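Local coordinates for protein xylulose kinase (Escherichia coli, PDB 2ITM) that phosphorylates D-xylulose to D-xylulose 5-phosphate at the expense of ATP, as a homodimeric sugar kinase of the FGGY family, at residues Met1-Thr9 with Ile15-Val24. Numbering follows the deposited sequence.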
loop_
_atom_site.group_PDB
_atom_site.type_symbol
_atom_site.label_atom_id
_atom_site.label_comp_id
_atom_site.label_asym_id
_atom_site.label_seq_id
_atom_site.Cartn_x
_atom_site.Cartn_y
_atom_site.Cartn_z
ATOM N N MET A 1 -39.145 -12.718 -36.098
ATOM C CA MET A 1 -38.072 -12.780 -35.128
ATOM C C MET A 1 -36.901 -11.905 -35.542
ATOM O O MET A 1 -36.886 -11.380 -36.638
ATOM C CB MET A 1 -37.624 -14.214 -34.929
ATOM C CG MET A 1 -38.749 -15.191 -34.647
ATOM S SD MET A 1 -38.930 -15.599 -32.922
ATOM C CE MET A 1 -37.337 -16.358 -32.615
ATOM N N TYR A 2 -35.927 -11.763 -34.649
ATOM C CA TYR A 2 -34.806 -10.880 -34.858
ATOM C C TYR A 2 -33.485 -11.455 -34.345
ATOM O O TYR A 2 -33.462 -12.188 -33.373
ATOM C CB TYR A 2 -35.068 -9.489 -34.295
ATOM C CG TYR A 2 -36.412 -8.976 -34.699
ATOM C CD1 TYR A 2 -37.516 -9.162 -33.887
ATOM C CD2 TYR A 2 -36.598 -8.348 -35.913
ATOM C CE1 TYR A 2 -38.751 -8.725 -34.264
ATOM C CE2 TYR A 2 -37.826 -7.912 -36.298
ATOM C CZ TYR A 2 -38.906 -8.103 -35.472
ATOM O OH TYR A 2 -40.133 -7.663 -35.857
ATOM N N ILE A 3 -32.396 -11.128 -35.035
ATOM C CA ILE A 3 -31.040 -11.432 -34.590
ATOM C C ILE A 3 -30.260 -10.167 -34.242
ATOM O O ILE A 3 -30.268 -9.197 -34.985
ATOM C CB ILE A 3 -30.274 -12.230 -35.661
ATOM C CG1 ILE A 3 -30.951 -13.561 -35.947
ATOM C CG2 ILE A 3 -28.825 -12.433 -35.253
ATOM C CD1 ILE A 3 -30.780 -14.551 -34.869
ATOM N N GLY A 4 -29.579 -10.211 -33.106
ATOM C CA GLY A 4 -28.505 -9.298 -32.803
ATOM C C GLY A 4 -27.173 -9.994 -32.634
ATOM O O GLY A 4 -27.074 -10.996 -31.940
ATOM N N ILE A 5 -26.158 -9.460 -33.301
ATOM C CA ILE A 5 -24.775 -9.885 -33.140
ATOM C C ILE A 5 -23.943 -8.814 -32.446
ATOM O O ILE A 5 -23.991 -7.649 -32.811
ATOM C CB ILE A 5 -24.149 -10.189 -34.489
ATOM C CG1 ILE A 5 -24.997 -11.174 -35.281
ATOM C CG2 ILE A 5 -22.755 -10.717 -34.313
ATOM C CD1 ILE A 5 -24.654 -11.216 -36.730
ATOM N N ASP A 6 -23.161 -9.229 -31.460
ATOM C CA ASP A 6 -22.180 -8.358 -30.826
ATOM C C ASP A 6 -20.772 -8.903 -30.959
ATOM O O ASP A 6 -20.411 -9.894 -30.341
ATOM C CB ASP A 6 -22.528 -8.112 -29.366
ATOM C CG ASP A 6 -21.492 -7.278 -28.647
ATOM O OD1 ASP A 6 -21.172 -7.619 -27.507
ATOM O OD2 ASP A 6 -20.956 -6.270 -29.131
ATOM N N LEU A 7 -19.990 -8.245 -31.799
ATOM C CA LEU A 7 -18.579 -8.514 -31.940
ATOM C C LEU A 7 -17.813 -7.801 -30.848
ATOM O O LEU A 7 -17.470 -6.635 -30.974
ATOM C CB LEU A 7 -18.100 -8.046 -33.316
ATOM C CG LEU A 7 -17.052 -8.840 -34.053
ATOM C CD1 LEU A 7 -16.357 -7.997 -35.069
ATOM C CD2 LEU A 7 -16.065 -9.444 -33.115
ATOM N N GLY A 8 -17.552 -8.519 -29.771
ATOM C CA GLY A 8 -16.745 -8.003 -28.696
ATOM C C GLY A 8 -15.276 -8.182 -28.934
ATOM O O GLY A 8 -14.850 -8.553 -30.017
ATOM N N THR A 9 -14.489 -7.906 -27.909
ATOM C CA THR A 9 -13.064 -8.147 -27.973
ATOM C C THR A 9 -12.728 -9.587 -27.591
ATOM O O THR A 9 -11.882 -10.202 -28.196
ATOM C CB THR A 9 -12.306 -7.161 -27.088
ATOM O OG1 THR A 9 -12.856 -5.853 -27.241
ATOM C CG2 THR A 9 -10.914 -6.983 -27.596
ATOM N N ILE A 15 -27.842 -13.299 -30.383
ATOM C CA ILE A 15 -29.127 -13.529 -29.747
ATOM C C ILE A 15 -30.290 -13.606 -30.719
ATOM O O ILE A 15 -30.243 -13.050 -31.820
ATOM C CB ILE A 15 -29.415 -12.467 -28.682
ATOM C CG1 ILE A 15 -29.750 -11.124 -29.310
ATOM C CG2 ILE A 15 -28.277 -12.379 -27.675
ATOM C CD1 ILE A 15 -30.359 -10.161 -28.345
ATOM N N LEU A 16 -31.341 -14.282 -30.286
ATOM C CA LEU A 16 -32.568 -14.405 -31.044
ATOM C C LEU A 16 -33.703 -13.768 -30.277
ATOM O O LEU A 16 -34.054 -14.272 -29.214
ATOM C CB LEU A 16 -32.849 -15.867 -31.277
ATOM C CG LEU A 16 -33.599 -16.343 -32.510
ATOM C CD1 LEU A 16 -34.625 -17.357 -32.150
ATOM C CD2 LEU A 16 -34.173 -15.261 -33.359
ATOM N N LEU A 17 -34.279 -12.705 -30.821
ATOM C CA LEU A 17 -35.412 -12.042 -30.197
ATOM C C LEU A 17 -36.692 -12.491 -30.854
ATOM O O LEU A 17 -36.758 -12.627 -32.063
ATOM C CB LEU A 17 -35.308 -10.527 -30.352
ATOM C CG LEU A 17 -34.498 -9.624 -29.433
ATOM C CD1 LEU A 17 -35.027 -8.229 -29.527
ATOM C CD2 LEU A 17 -34.526 -10.108 -28.004
ATOM N N ASN A 18 -37.725 -12.681 -30.048
ATOM C CA ASN A 18 -39.063 -12.920 -30.558
ATOM C C ASN A 18 -39.801 -11.665 -31.005
ATOM O O ASN A 18 -39.299 -10.564 -30.887
ATOM C CB ASN A 18 -39.892 -13.713 -29.547
ATOM C CG ASN A 18 -40.135 -12.954 -28.257
ATOM O OD1 ASN A 18 -40.353 -13.549 -27.222
ATOM N ND2 ASN A 18 -40.102 -11.647 -28.324
ATOM N N GLU A 19 -41.007 -11.848 -31.522
ATOM C CA GLU A 19 -41.838 -10.723 -31.901
ATOM C C GLU A 19 -42.008 -9.737 -30.760
ATOM O O GLU A 19 -41.986 -8.535 -30.970
ATOM C CB GLU A 19 -43.192 -11.193 -32.420
ATOM C CG GLU A 19 -43.152 -12.537 -33.121
ATOM C CD GLU A 19 -42.761 -13.670 -32.199
ATOM O OE1 GLU A 19 -41.750 -14.334 -32.472
ATOM O OE2 GLU A 19 -43.467 -13.898 -31.197
ATOM N N GLN A 20 -42.148 -10.251 -29.551
ATOM C CA GLN A 20 -42.402 -9.418 -28.397
ATOM C C GLN A 20 -41.142 -8.760 -27.857
ATOM O O GLN A 20 -41.187 -8.027 -26.883
ATOM C CB GLN A 20 -43.091 -10.226 -27.306
ATOM C CG GLN A 20 -43.648 -11.554 -27.778
ATOM C CD GLN A 20 -44.587 -11.408 -28.947
ATOM O OE1 GLN A 20 -45.279 -10.405 -29.067
ATOM N NE2 GLN A 20 -44.611 -12.406 -29.815
ATOM N N GLY A 21 -40.015 -9.033 -28.497
ATOM C CA GLY A 21 -38.767 -8.408 -28.118
ATOM C C GLY A 21 -38.034 -9.114 -26.995
ATOM O O GLY A 21 -37.182 -8.517 -26.326
ATOM N N GLU A 22 -38.354 -10.381 -26.777
ATOM C CA GLU A 22 -37.678 -11.165 -25.741
ATOM C C GLU A 22 -36.566 -12.020 -26.327
ATOM O O GLU A 22 -36.664 -12.546 -27.419
ATOM C CB GLU A 22 -38.659 -12.067 -24.984
ATOM C CG GLU A 22 -39.767 -11.351 -24.236
ATOM C CD GLU A 22 -40.981 -12.232 -24.043
ATOM O OE1 GLU A 22 -40.810 -13.438 -23.793
ATOM O OE2 GLU A 22 -42.105 -11.718 -24.144
ATOM N N VAL A 23 -35.566 -12.260 -25.516
ATOM C CA VAL A 23 -34.500 -13.128 -25.893
ATOM C C VAL A 23 -35.032 -14.552 -25.802
ATOM O O VAL A 23 -35.486 -14.983 -24.800
ATOM C CB VAL A 23 -33.332 -12.937 -24.976
ATOM C CG1 VAL A 23 -32.197 -13.809 -25.343
ATOM C CG2 VAL A 23 -32.975 -11.513 -24.925
ATOM N N VAL A 24 -34.955 -15.258 -26.900
ATOM C CA VAL A 24 -35.443 -16.588 -27.053
ATOM C C VAL A 24 -34.306 -17.587 -27.061
ATOM O O VAL A 24 -34.484 -18.734 -26.730
ATOM C CB VAL A 24 -36.247 -16.632 -28.347
ATOM C CG1 VAL A 24 -36.304 -17.951 -28.913
ATOM C CG2 VAL A 24 -37.611 -16.123 -28.123
#
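Met1 lies across the open end of a β hairpin, where it and Asn18 sit beyond the last pair, Tyr2 with Leu17. Its CB rests beside Leu17 O at 3.4 Å. CG stands opposite the carbonyl carbon (chi1 -51°) and the chain bends again beyond it, which carries SD to 3.6 Å from Asn18 CA; the terminal methyl is modelled too close to Leu16, so its exact placing there is doubtful. Methionine is here as the initiator, and its flexible, unbranched chain allows it to bend over both strand and turn. Shortened to alanine, this residue would probably lose the cover its thioether gives the Asn18 backbone at the start of the turn.

Ile3 and Leu16 form a non-hydrogen-bonded pair on one face of the sheet, Ile3 CD1 lying 3.8 Å from Leu16 CD2; branched aliphatic chains fill this side, where Met56 and Leu59 of helix 45-62 close over Ile3. The other face carries Tyr2 and Leu17, whose CB atoms lie 4.1 Å apart. With CG turned away from its own carbonyl carbon (chi1 -47°), the Tyr2 ring sends its CD1 edge toward Asn18 O, near the ring plane at 3.8 Å. Helix 424-436 packs against both side chains, and Gly4, lacking one, lets Ile15 CG1 lie close to its backbone.

Between the two faces, Tyr2 and Leu17 exchange two backbone hydrogen bonds, Leu17 N to Tyr2 O measuring 2.7 Å. Gly4 and Ile15 exchange two more, but the strands spread toward this pair, and Gly4 N to Ile15 O, at 3.2 Å, is the longest of the four. This is the opening hairpin of the actin-like ATPase fold, its first strand running on to Asp6, probably important for activity. The ladder thus satisfies the amides of Tyr2, Gly4, Ile15 and Leu17, strand 70-75 bonds the other edge of strand 2-7, and apolar side chains bind both faces to flanking helices.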